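PDB 2O16: acetoin utilization protein AcuB, putative from Vibrio cholerae, which is of unknown function but carries a pair of CBS domains, a module that in many relatives binds adenosine-type ligands, and so may sense one. Local coordinates for residues E8-R13 against S127-I132; H16-T21 against T78-V83; P40-N45 against D118-I123; K46-I51 against C111-A116. All coordinates share one frame; numbering follows the deposited sequence.

Interaction 1 of 4, residues E8-R13 against S127-I132; sequences EDMMTR and SDFVTI. With PO4 (phosphate ion), chain C.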
loop_
_atom_site.group_PDB
_atom_site.type_symbol
_atom_site.label_atom_id
_atom_site.label_comp_id
_atom_site.label_asym_id
_atom_site.label_seq_id
_atom_site.Cartn_x
_atom_site.Cartn_y
_atom_site.Cartn_z
ATOM N N GLU A 8 3.922 -6.967 10.721
ATOM C CA GLU A 8 2.778 -6.477 11.511
ATOM C C GLU A 8 3.132 -5.492 12.629
ATOM O O GLU A 8 2.254 -4.774 13.114
ATOM C CB GLU A 8 1.986 -7.656 12.094
ATOM C CG GLU A 8 2.806 -8.568 13.009
ATOM C CD GLU A 8 2.071 -9.860 13.370
ATOM O OE1 GLU A 8 0.850 -9.996 13.079
ATOM O OE2 GLU A 8 2.733 -10.744 13.956
ATOM N N ASP A 9 4.405 -5.479 13.043
ATOM C CA ASP A 9 4.889 -4.601 14.118
ATOM C C ASP A 9 5.042 -3.160 13.634
ATOM O O ASP A 9 5.038 -2.214 14.439
ATOM C CB ASP A 9 6.239 -5.112 14.672
ATOM C CG ASP A 9 6.131 -6.456 15.376
ATOM O OD1 ASP A 9 5.047 -6.771 15.913
ATOM O OD2 ASP A 9 7.153 -7.199 15.423
ATOM N N MET A 10 5.134 -2.966 12.318
ATOM C CA MET A 10 5.428 -1.638 11.769
ATOM C C MET A 10 4.502 -1.165 10.661
ATOM O O MET A 10 4.591 -0.004 10.235
ATOM C CB MET A 10 6.890 -1.588 11.289
ATOM C CG MET A 10 7.234 -2.606 10.189
ATOM S SD MET A 10 6.718 -2.001 8.550
ATOM C CE MET A 10 7.995 -0.780 8.231
ATOM N N MET A 11 3.631 -2.053 10.177
ATOM C CA MET A 11 2.708 -1.717 9.077
ATOM C C MET A 11 1.668 -0.716 9.533
ATOM O O MET A 11 1.380 -0.612 10.730
ATOM C CB MET A 11 2.009 -2.970 8.536
ATOM C CG MET A 11 1.082 -3.662 9.521
ATOM S SD MET A 11 0.372 -5.168 8.900
ATOM C CE MET A 11 -0.805 -5.606 10.182
ATOM N N THR A 12 1.112 0.013 8.572
ATOM C CA THR A 12 -0.063 0.837 8.769
ATOM C C THR A 12 -1.259 -0.116 8.834
ATOM O O THR A 12 -1.540 -0.830 7.868
ATOM C CB THR A 12 -0.220 1.862 7.600
ATOM O OG1 THR A 12 0.826 2.836 7.665
ATOM C CG2 THR A 12 -1.563 2.573 7.610
ATOM N N ARG A 13 -1.956 -0.133 9.969
ATOM C CA ARG A 13 -3.118 -0.999 10.113
ATOM C C ARG A 13 -4.391 -0.240 9.676
ATOM O O ARG A 13 -4.369 0.969 9.528
ATOM C CB ARG A 13 -3.227 -1.502 11.565
ATOM C CG ARG A 13 -1.985 -2.221 12.067
ATOM C CD ARG A 13 -2.225 -2.845 13.446
ATOM N NE ARG A 13 -1.052 -3.578 13.937
ATOM C CZ ARG A 13 -0.965 -4.906 14.015
ATOM N NH1 ARG A 13 -1.988 -5.670 13.642
ATOM N NH2 ARG A 13 0.147 -5.472 14.480
ATOM N N SER A 127 6.096 5.718 4.324
ATOM C CA SER A 127 5.806 6.383 5.607
ATOM C C SER A 127 6.118 5.485 6.817
ATOM O O SER A 127 6.611 5.954 7.836
ATOM C CB SER A 127 4.369 6.928 5.672
ATOM O OG SER A 127 4.114 7.744 4.528
ATOM N N ASP A 128 5.848 4.189 6.703
ATOM C CA ASP A 128 6.164 3.258 7.782
ATOM C C ASP A 128 7.672 3.109 8.034
ATOM O O ASP A 128 8.107 2.968 9.200
ATOM C CB ASP A 128 5.520 1.882 7.533
ATOM C CG ASP A 128 4.013 1.968 7.431
ATOM O OD1 ASP A 128 3.388 2.609 8.310
ATOM O OD2 ASP A 128 3.462 1.439 6.449
ATOM N N PHE A 129 8.448 3.103 6.955
ATOM C CA PHE A 129 9.913 3.071 7.048
ATOM C C PHE A 129 10.491 4.334 7.652
ATOM O O PHE A 129 11.472 4.271 8.378
ATOM C CB PHE A 129 10.548 2.812 5.685
ATOM C CG PHE A 129 10.325 1.407 5.188
ATOM C CD1 PHE A 129 10.798 0.319 5.912
ATOM C CD2 PHE A 129 9.610 1.176 4.016
ATOM C CE1 PHE A 129 10.571 -1.010 5.449
ATOM C CE2 PHE A 129 9.399 -0.152 3.539
ATOM C CZ PHE A 129 9.865 -1.216 4.264
ATOM N N VAL A 130 9.894 5.488 7.348
ATOM C CA VAL A 130 10.319 6.706 8.074
ATOM C C VAL A 130 10.195 6.552 9.596
ATOM O O VAL A 130 11.106 6.878 10.335
ATOM C CB VAL A 130 9.547 7.965 7.579
ATOM C CG1 VAL A 130 9.952 9.205 8.413
ATOM C CG2 VAL A 130 9.820 8.225 6.081
ATOM N N THR A 131 9.046 6.055 10.064
ATOM C CA THR A 131 8.766 5.870 11.470
ATOM C C THR A 131 9.757 4.899 12.088
ATOM O O THR A 131 10.324 5.141 13.165
ATOM C CB THR A 131 7.335 5.311 11.684
ATOM O OG1 THR A 131 6.383 6.259 11.198
ATOM C CG2 THR A 131 7.048 5.053 13.195
ATOM N N ILE A 132 9.975 3.792 11.393
ATOM C CA ILE A 132 10.899 2.824 11.917
ATOM C C ILE A 132 12.360 3.357 11.905
ATOM O O ILE A 132 13.105 3.094 12.853
ATOM C CB ILE A 132 10.660 1.418 11.286
ATOM C CG1 ILE A 132 10.918 0.324 12.331
ATOM C CG2 ILE A 132 11.495 1.206 10.045
ATOM C CD1 ILE A 132 9.729 0.061 13.250
HETATM P P PO4 C . 2.110 6.787 1.304
HETATM O O1 PO4 C . 0.916 6.138 0.649
HETATM O O2 PO4 C . 3.309 6.430 0.447
HETATM O O3 PO4 C . 1.863 8.275 1.199
HETATM O O4 PO4 C . 2.323 6.379 2.751
HETATM O O HOH W 1 6.364 1.887 11.263
#
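The N-terminal arm of this CBS pair runs past the helix that follows the last strand of the second CBS motif, and T12 is tied there to D128. D128 lies three residues after T125, matching the Ser/Thr-x-x-Asp signature whose aspartate often holds a ribose in ligand-bound relatives. Here T12 OG1 donates to the syn lone pair of D128 OD1 at 2.7 Å, the two side chains meeting at about a right angle. OD2 accepts from the backbone N of T125, so both oxygens are engaged. A water adds a second tie, donating to M10 O at 2.8 Å and to D128 O at 2.9 Å. Beside it the M10 chain is curled, with chi2 81° and chi3 75°, which turns its methyl back onto the helix: CE lies 3.7 Å from D128 CB and 4.2 Å from the centroid of the F129 ring, an off-centre CH-pi contact. S127 OG donates to phosphate O4 at 2.9 Å; T125 OG1, H38 ND1 and the backbone N of R37 also bond to this phosphate, which probably came from the crystallisation liquor. One helical turn on from D128, I132 CD1 sits 3.8 Å from M10 CB.

Interaction 2 of 4, residues H16-T21 against T78-V83; sequences HTLLRT and TPLFEV
In this CBS pair the loop L18-T21, extended at L18 and L19 and turning at R20 on its way to helix 24-34, receives the short helical turn 80-83 that opens the second CBS motif. One backbone bond joins them: F81 N donates to R20 O at 2.8 Å, with an N-H...O angle of 157°, in the carbonyl plane and on a lone pair. It uses an N-H from the first turn of the helix, and L80, just before it, pairs through its backbone with H22. The same two residues also stack. R20 rises with CG between its backbone N and carbonyl carbon, then bends at chi3 (-71°), which folds the guanidinium back flat over one face of the F81 ring, the planes only 13° apart. CZ is 4.1 Å from the ring centroid, an off-centre cation-pi contact in which NH2 comes closest, 3.3 Å from F81 CG. The arginine chain also rests on L49 and I41. The apolar packing is between L18 CD1 and L80 CD1, 3.8 Å apart; A27 of helix 24-34 touches both leucines, while I41 and V52 back L80 from the first motif's strands. T21 contributes a methyl at the ring's edge, CG2 standing 4.3 Å from F81 CE2.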
loop_
_atom_site.group_PDB
_atom_site.type_symbol
_atom_site.label_atom_id
_atom_site.label_comp_id
_atom_site.label_asym_id
_atom_site.label_seq_id
_atom_site.Cartn_x
_atom_site.Cartn_y
_atom_site.Cartn_z
ATOM N N HIS A 16 -7.230 2.860 4.611
ATOM C CA HIS A 16 -8.383 3.253 3.811
ATOM C C HIS A 16 -8.323 2.549 2.472
ATOM O O HIS A 16 -7.297 2.580 1.778
ATOM C CB HIS A 16 -8.403 4.755 3.590
ATOM C CG HIS A 16 -8.696 5.530 4.843
ATOM N ND1 HIS A 16 -7.729 5.801 5.789
ATOM C CD2 HIS A 16 -9.845 6.076 5.307
ATOM C CE1 HIS A 16 -8.269 6.498 6.780
ATOM N NE2 HIS A 16 -9.553 6.670 6.517
ATOM N N THR A 17 -9.444 1.953 2.120
ATOM C CA THR A 17 -9.573 1.105 0.917
ATOM C C THR A 17 -10.770 1.584 0.086
ATOM O O THR A 17 -11.584 2.407 0.548
ATOM C CB THR A 17 -9.808 -0.351 1.315
ATOM O OG1 THR A 17 -10.985 -0.422 2.120
ATOM C CG2 THR A 17 -8.629 -0.891 2.118
ATOM N N LEU A 18 -10.886 1.083 -1.134
ATOM C CA LEU A 18 -12.025 1.432 -2.001
ATOM C C LEU A 18 -12.512 0.179 -2.705
ATOM O O LEU A 18 -11.703 -0.731 -2.939
ATOM C CB LEU A 18 -11.586 2.487 -3.023
ATOM C CG LEU A 18 -11.425 3.918 -2.458
ATOM C CD1 LEU A 18 -10.939 4.850 -3.517
ATOM C CD2 LEU A 18 -12.736 4.491 -1.803
ATOM N N LEU A 19 -13.813 0.123 -3.041
ATOM C CA LEU A 19 -14.346 -0.956 -3.911
ATOM C C LEU A 19 -13.878 -0.767 -5.348
ATOM O O LEU A 19 -13.531 0.345 -5.753
ATOM C CB LEU A 19 -15.896 -0.990 -3.875
ATOM C CG LEU A 19 -16.526 -1.242 -2.509
ATOM C CD1 LEU A 19 -18.091 -1.031 -2.495
ATOM C CD2 LEU A 19 -16.131 -2.642 -1.974
ATOM N N ARG A 20 -13.831 -1.865 -6.115
ATOM C CA ARG A 20 -13.267 -1.840 -7.484
ATOM C C ARG A 20 -14.099 -1.058 -8.479
ATOM O O ARG A 20 -13.624 -0.716 -9.577
ATOM C CB ARG A 20 -13.161 -3.279 -8.015
ATOM C CG ARG A 20 -14.537 -3.978 -8.161
ATOM C CD ARG A 20 -14.392 -5.498 -8.401
ATOM N NE ARG A 20 -13.877 -5.774 -9.742
ATOM C CZ ARG A 20 -14.630 -5.856 -10.844
ATOM N NH1 ARG A 20 -15.946 -5.669 -10.801
ATOM N NH2 ARG A 20 -14.062 -6.114 -12.005
ATOM N N THR A 21 -15.368 -0.826 -8.102
ATOM C CA THR A 21 -16.293 -0.017 -8.866
ATOM C C THR A 21 -16.335 1.457 -8.449
ATOM O O THR A 21 -17.015 2.270 -9.073
ATOM C CB THR A 21 -17.740 -0.637 -8.834
ATOM O OG1 THR A 21 -18.082 -1.030 -7.496
ATOM C CG2 THR A 21 -17.810 -1.861 -9.736
ATOM N N THR A 78 -13.344 6.602 -14.715
ATOM C CA THR A 78 -12.850 5.241 -14.935
ATOM C C THR A 78 -12.983 4.410 -13.657
ATOM O O THR A 78 -12.504 4.831 -12.624
ATOM C CB THR A 78 -11.369 5.247 -15.334
ATOM O OG1 THR A 78 -11.184 6.124 -16.452
ATOM C CG2 THR A 78 -10.938 3.843 -15.725
ATOM N N PRO A 79 -13.638 3.238 -13.718
ATOM C CA PRO A 79 -13.667 2.376 -12.535
ATOM C C PRO A 79 -12.266 1.899 -12.131
ATOM O O PRO A 79 -11.419 1.689 -12.998
ATOM C CB PRO A 79 -14.520 1.192 -12.959
ATOM C CG PRO A 79 -15.286 1.658 -14.140
ATOM C CD PRO A 79 -14.394 2.654 -14.838
ATOM N N LEU A 80 -12.012 1.814 -10.825
ATOM C CA LEU A 80 -10.684 1.421 -10.324
ATOM C C LEU A 80 -10.225 0.048 -10.818
ATOM O O LEU A 80 -9.018 -0.145 -11.060
ATOM C CB LEU A 80 -10.618 1.531 -8.792
ATOM C CG LEU A 80 -10.690 3.004 -8.335
ATOM C CD1 LEU A 80 -11.107 3.143 -6.913
ATOM C CD2 LEU A 80 -9.347 3.781 -8.606
ATOM N N PHE A 81 -11.154 -0.901 -10.982
ATOM C CA PHE A 81 -10.763 -2.202 -11.564
ATOM C C PHE A 81 -10.071 -2.079 -12.949
ATOM O O PHE A 81 -9.266 -2.957 -13.326
ATOM C CB PHE A 81 -11.902 -3.245 -11.554
ATOM C CG PHE A 81 -12.981 -3.022 -12.611
ATOM C CD1 PHE A 81 -12.755 -3.369 -13.957
ATOM C CD2 PHE A 81 -14.218 -2.499 -12.257
ATOM C CE1 PHE A 81 -13.755 -3.161 -14.927
ATOM C CE2 PHE A 81 -15.215 -2.295 -13.198
ATOM C CZ PHE A 81 -14.981 -2.624 -14.549
ATOM N N GLU A 82 -10.376 -1.010 -13.691
ATOM C CA GLU A 82 -9.700 -0.746 -14.984
ATOM C C GLU A 82 -8.335 -0.078 -14.826
ATOM O O GLU A 82 -7.524 -0.097 -15.746
ATOM C CB GLU A 82 -10.585 0.102 -15.918
ATOM C CG GLU A 82 -11.825 -0.651 -16.358
ATOM C CD GLU A 82 -12.653 0.051 -17.420
ATOM O OE1 GLU A 82 -12.390 1.233 -17.745
ATOM O OE2 GLU A 82 -13.587 -0.609 -17.937
ATOM N N VAL A 83 -8.107 0.575 -13.691
ATOM C CA VAL A 83 -6.855 1.303 -13.471
ATOM C C VAL A 83 -5.824 0.419 -12.745
ATOM O O VAL A 83 -4.615 0.469 -13.039
ATOM C CB VAL A 83 -7.109 2.613 -12.684
ATOM C CG1 VAL A 83 -5.795 3.343 -12.361
ATOM C CG2 VAL A 83 -8.085 3.563 -13.476
#

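Interaction 3 of 4, residues P40-N45 against D118-I123; sequences PIVDAN and DVLVGI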
loop_
_atom_site.group_PDB
_atom_site.type_symbol
_atom_site.label_atom_id
_atom_site.label_comp_id
_atom_site.label_asym_id
_atom_site.label_seq_id
_atom_site.Cartn_x
_atom_site.Cartn_y
_atom_site.Cartn_z
ATOM N N PRO A 40 -5.431 0.533 -1.371
ATOM C CA PRO A 40 -5.804 -0.828 -1.732
ATOM C C PRO A 40 -7.292 -0.893 -2.213
ATOM O O PRO A 40 -8.191 -0.156 -1.708
ATOM C CB PRO A 40 -5.595 -1.605 -0.426
ATOM C CG PRO A 40 -4.705 -0.699 0.441
ATOM C CD PRO A 40 -5.114 0.671 0.069
ATOM N N ILE A 41 -7.514 -1.736 -3.210
ATOM C CA ILE A 41 -8.845 -2.045 -3.734
ATOM C C ILE A 41 -9.282 -3.402 -3.173
ATOM O O ILE A 41 -8.553 -4.392 -3.302
ATOM C CB ILE A 41 -8.812 -2.119 -5.291
ATOM C CG1 ILE A 41 -8.186 -0.845 -5.913
ATOM C CG2 ILE A 41 -10.200 -2.472 -5.862
ATOM C CD1 ILE A 41 -8.752 0.475 -5.421
ATOM N N VAL A 42 -10.454 -3.460 -2.538
ATOM C CA VAL A 42 -10.871 -4.681 -1.832
ATOM C C VAL A 42 -12.293 -5.053 -2.203
ATOM O O VAL A 42 -13.023 -4.217 -2.746
ATOM C CB VAL A 42 -10.789 -4.513 -0.292
ATOM C CG1 VAL A 42 -9.326 -4.308 0.158
ATOM C CG2 VAL A 42 -11.697 -3.327 0.176
ATOM N N ASP A 43 -12.690 -6.297 -1.923
ATOM C CA ASP A 43 -14.106 -6.681 -2.089
ATOM C C ASP A 43 -14.854 -6.408 -0.777
ATOM O O ASP A 43 -14.279 -5.882 0.163
ATOM C CB ASP A 43 -14.236 -8.149 -2.583
ATOM C CG ASP A 43 -13.913 -9.194 -1.508
ATOM O OD1 ASP A 43 -13.686 -8.868 -0.315
ATOM O OD2 ASP A 43 -13.882 -10.398 -1.871
ATOM N N ALA A 44 -16.127 -6.800 -0.703
ATOM C CA ALA A 44 -16.958 -6.543 0.465
ATOM C C ALA A 44 -16.439 -7.176 1.743
ATOM O O ALA A 44 -16.738 -6.675 2.829
ATOM C CB ALA A 44 -18.422 -6.979 0.200
ATOM N N ASN A 45 -15.659 -8.258 1.618
ATOM C CA ASN A 45 -15.075 -8.929 2.777
ATOM C C ASN A 45 -13.629 -8.558 3.047
ATOM O O ASN A 45 -12.904 -9.314 3.718
ATOM C CB ASN A 45 -15.185 -10.433 2.620
ATOM C CG ASN A 45 -16.626 -10.905 2.691
ATOM O OD1 ASN A 45 -17.390 -10.459 3.552
ATOM N ND2 ASN A 45 -16.999 -11.786 1.786
ATOM N N ASP A 118 -6.285 -14.052 2.634
ATOM C CA ASP A 118 -6.847 -13.139 1.625
ATOM C C ASP A 118 -7.294 -11.765 2.126
ATOM O O ASP A 118 -7.334 -10.823 1.301
ATOM C CB ASP A 118 -8.005 -13.770 0.841
ATOM C CG ASP A 118 -7.560 -14.828 -0.148
ATOM O OD1 ASP A 118 -6.350 -14.936 -0.483
ATOM O OD2 ASP A 118 -8.482 -15.542 -0.618
ATOM N N VAL A 119 -7.625 -11.643 3.425
ATOM C CA VAL A 119 -8.064 -10.344 4.015
ATOM C C VAL A 119 -6.906 -9.362 4.147
ATOM O O VAL A 119 -5.837 -9.719 4.662
ATOM C CB VAL A 119 -8.687 -10.482 5.430
ATOM C CG1 VAL A 119 -9.136 -9.091 5.976
ATOM C CG2 VAL A 119 -9.865 -11.460 5.420
ATOM N N LEU A 120 -7.129 -8.134 3.693
ATOM C CA LEU A 120 -6.140 -7.073 3.860
ATOM C C LEU A 120 -6.093 -6.648 5.323
ATOM O O LEU A 120 -7.111 -6.174 5.846
ATOM C CB LEU A 120 -6.525 -5.877 3.001
ATOM C CG LEU A 120 -5.537 -4.716 3.089
ATOM C CD1 LEU A 120 -4.256 -5.023 2.299
ATOM C CD2 LEU A 120 -6.232 -3.509 2.563
ATOM N N VAL A 121 -4.954 -6.851 5.996
ATOM C CA VAL A 121 -4.811 -6.436 7.396
ATOM C C VAL A 121 -3.940 -5.173 7.576
ATOM O O VAL A 121 -3.906 -4.535 8.647
ATOM C CB VAL A 121 -4.317 -7.621 8.288
ATOM C CG1 VAL A 121 -5.364 -8.745 8.262
ATOM C CG2 VAL A 121 -2.939 -8.158 7.820
ATOM N N GLY A 122 -3.226 -4.793 6.526
ATOM C CA GLY A 122 -2.383 -3.609 6.649
ATOM C C GLY A 122 -1.681 -3.306 5.343
ATOM O O GLY A 122 -1.827 -4.045 4.380
ATOM N N ILE A 123 -0.908 -2.216 5.327
ATOM C CA ILE A 123 0.008 -1.922 4.214
ATOM C C ILE A 123 1.351 -1.474 4.762
ATOM O O ILE A 123 1.414 -0.911 5.860
ATOM C CB ILE A 123 -0.523 -0.814 3.247
ATOM C CG1 ILE A 123 -0.827 0.503 4.011
ATOM C CG2 ILE A 123 -1.744 -1.365 2.445
ATOM C CD1 ILE A 123 -1.230 1.729 3.089
#
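Strands 40-42 and 119-123 face each other from two separate sheets, running roughly antiparallel at 148° with their axes 9.0 Å apart, and between these two segments the meeting is of side chains, nearly all apolar; D118 reaches L48 of the facing hairpin by a backbone bond. P40 does most of the work. L120 CD2 packs against its CB and CG, 3.6 Å from P40 CB, the leucine lying at about a right angle to the proline. L120 holds CG anti to its backbone N (chi1 -179°), and chi2 of 75° carries the CD2 branch in between P40 and V42; V42 CG1 meets L120 CD2 at 4.0 Å. Toward the cleft end, I123 offers its CG2 methyl, 3.6 Å from P40 CG. At the other end N45 O meets V119 CG2 at 4.1 Å, a looser touch near the surface. Between L120 and I123 the strand carries a classic beta bulge, V121 and G122 both facing V114. T17 and P113 pack round L120, extending the apolar layer. Sheets of two CBS motifs packed together in this way form the central core of the CBS-pair module, often called a Bateman module.

Interaction 4 of 4, residues K46-I51 against C111-A116; sequences KKLLGI and CLPVVA
OD1 of D43 takes two backbone N-H groups, from K47 and from N45, the second making an Asx turn, and so fixes the turn from which L48 goes on to meet P113 and V115. Past this turn the contact is wholly apolar. Strands 48-51 and 112-116 run antiparallel at 170°, axes 9.0 Å apart, each in its own sheet. L48 extends with CG anti to the backbone N (chi1 173°), and chi2 of 68° swings CD2 into the space between two residues of the facing strand: it lies 3.7 Å from P113 CB on one hand and 3.8 Å from V115 CG1 on the other, crossing both side chains at about a right angle. Nearer the cleft, I51 is stretched out, and its CD1 reaches across to C111 SG at 3.6 Å, with P113 CG beside it at 4.1 Å. H38 touches both I51 and C111 at that end. Between L48 and I51, L49 and G50 form a classic beta bulge opposite I41, so L48 and I51 can both face the second sheet although only two residues part them. With branched aliphatic groups, a proline ring and a thiol as its contents, the contact probably rests on van der Waals packing and the hydrophobic effect; the polar bonds lie at its margin, in the turn held by D43 and where K46 and L48 pair through their backbones with L120 and D118.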
loop_
_atom_site.group_PDB
_atom_site.type_symbol
_atom_site.label_atom_id
_atom_site.label_comp_id
_atom_site.label_asym_id
_atom_site.label_seq_id
_atom_site.Cartn_x
_atom_site.Cartn_y
_atom_site.Cartn_z
ATOM N N LYS A 46 -13.224 -7.412 2.498
ATOM C CA LYS A 46 -11.902 -6.841 2.715
ATOM C C LYS A 46 -10.789 -7.653 2.076
ATOM O O LYS A 46 -9.626 -7.470 2.433
ATOM C CB LYS A 46 -11.617 -6.640 4.219
ATOM C CG LYS A 46 -12.505 -5.606 4.895
ATOM C CD LYS A 46 -12.101 -5.459 6.372
ATOM C CE LYS A 46 -12.978 -4.460 7.132
ATOM N NZ LYS A 46 -12.543 -4.358 8.590
ATOM N N LYS A 47 -11.126 -8.512 1.116
ATOM C CA LYS A 47 -10.106 -9.312 0.419
ATOM C C LYS A 47 -9.443 -8.449 -0.650
ATOM O O LYS A 47 -10.096 -7.666 -1.359
ATOM C CB LYS A 47 -10.668 -10.597 -0.171
ATOM C CG LYS A 47 -11.291 -11.512 0.920
ATOM C CD LYS A 47 -11.746 -12.850 0.384
ATOM C CE LYS A 47 -12.787 -13.489 1.320
ATOM N NZ LYS A 47 -12.419 -13.314 2.757
ATOM N N LEU A 48 -8.128 -8.579 -0.739
ATOM C CA LEU A 48 -7.355 -7.679 -1.561
ATOM C C LEU A 48 -7.561 -8.052 -3.009
ATOM O O LEU A 48 -7.379 -9.216 -3.386
ATOM C CB LEU A 48 -5.871 -7.773 -1.195
ATOM C CG LEU A 48 -4.920 -6.998 -2.110
ATOM C CD1 LEU A 48 -5.206 -5.500 -1.863
ATOM C CD2 LEU A 48 -3.448 -7.367 -1.799
ATOM N N LEU A 49 -7.961 -7.083 -3.823
ATOM C CA LEU A 49 -8.112 -7.299 -5.260
ATOM C C LEU A 49 -6.998 -6.607 -6.052
ATOM O O LEU A 49 -6.696 -7.010 -7.150
ATOM C CB LEU A 49 -9.438 -6.718 -5.746
ATOM C CG LEU A 49 -10.683 -7.304 -5.065
ATOM C CD1 LEU A 49 -11.949 -6.606 -5.577
ATOM C CD2 LEU A 49 -10.736 -8.804 -5.335
ATOM N N GLY A 50 -6.437 -5.535 -5.500
ATOM C CA GLY A 50 -5.384 -4.748 -6.191
ATOM C C GLY A 50 -5.075 -3.491 -5.387
ATOM O O GLY A 50 -5.535 -3.347 -4.268
ATOM N N ILE A 51 -4.287 -2.575 -5.964
ATOM C CA ILE A 51 -3.924 -1.366 -5.274
ATOM C C ILE A 51 -3.649 -0.277 -6.325
ATOM O O ILE A 51 -3.126 -0.570 -7.409
ATOM C CB ILE A 51 -2.735 -1.624 -4.277
ATOM C CG1 ILE A 51 -2.265 -0.328 -3.604
ATOM C CG2 ILE A 51 -1.579 -2.367 -4.956
ATOM C CD1 ILE A 51 -1.456 -0.587 -2.361
ATOM N N CYS A 111 5.011 0.097 -2.104
ATOM C CA CYS A 111 3.989 -0.236 -1.112
ATOM C C CYS A 111 3.633 -1.711 -1.166
ATOM O O CYS A 111 3.361 -2.241 -2.233
ATOM C CB CYS A 111 2.721 0.578 -1.354
ATOM S SG CYS A 111 1.325 0.185 -0.291
ATOM N N LEU A 112 3.637 -2.366 -0.017
ATOM C CA LEU A 112 3.379 -3.793 0.062
ATOM C C LEU A 112 2.163 -4.034 0.972
ATOM O O LEU A 112 2.256 -3.879 2.192
ATOM C CB LEU A 112 4.659 -4.499 0.553
ATOM C CG LEU A 112 4.806 -6.020 0.637
ATOM C CD1 LEU A 112 4.625 -6.667 -0.763
ATOM C CD2 LEU A 112 6.194 -6.359 1.247
ATOM N N PRO A 113 1.001 -4.388 0.372
ATOM C CA PRO A 113 -0.165 -4.806 1.160
ATOM C C PRO A 113 0.164 -6.043 1.981
ATOM O O PRO A 113 0.917 -6.888 1.526
ATOM C CB PRO A 113 -1.215 -5.166 0.101
ATOM C CG PRO A 113 -0.733 -4.490 -1.179
ATOM C CD PRO A 113 0.751 -4.411 -1.082
ATOM N N VAL A 114 -0.396 -6.119 3.185
ATOM C CA VAL A 114 -0.179 -7.216 4.117
ATOM C C VAL A 114 -1.524 -7.936 4.215
ATOM O O VAL A 114 -2.569 -7.322 4.491
ATOM C CB VAL A 114 0.246 -6.675 5.524
ATOM C CG1 VAL A 114 0.493 -7.810 6.547
ATOM C CG2 VAL A 114 1.475 -5.772 5.394
ATOM N N VAL A 115 -1.509 -9.231 3.925
ATOM C CA VAL A 115 -2.746 -10.007 3.848
ATOM C C VAL A 115 -2.643 -11.260 4.734
ATOM O O VAL A 115 -1.586 -11.879 4.810
ATOM C CB VAL A 115 -3.072 -10.426 2.392
ATOM C CG1 VAL A 115 -3.408 -9.168 1.499
ATOM C CG2 VAL A 115 -1.933 -11.194 1.788
ATOM N N ALA A 116 -3.744 -11.591 5.406
ATOM C CA ALA A 116 -3.856 -12.820 6.184
ATOM C C ALA A 116 -5.151 -13.476 5.711
ATOM O O ALA A 116 -6.231 -12.869 5.805
ATOM C CB ALA A 116 -3.902 -12.517 7.650
#

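From the N terminus, residues 8-13 come first and are paired with 127-132, so interaction 1 closes the longest loop and encloses the other three. Interaction 2 follows, joining 16-21 to 78-83; it crosses interactions 3 and 4, whose segments alternate with its own. Interaction 4 nests inside interaction 3, their centres about 5 Å apart, and together they press the sheet of strands 38-42 and 48-53 against that of 112-116 and 119-124. The two are near-equivalents by internal pseudosymmetry, P40 and L120 in one matching P113 and L48 in the other. Interactions 1 and 2 flank this core, about 24 Å apart between centres.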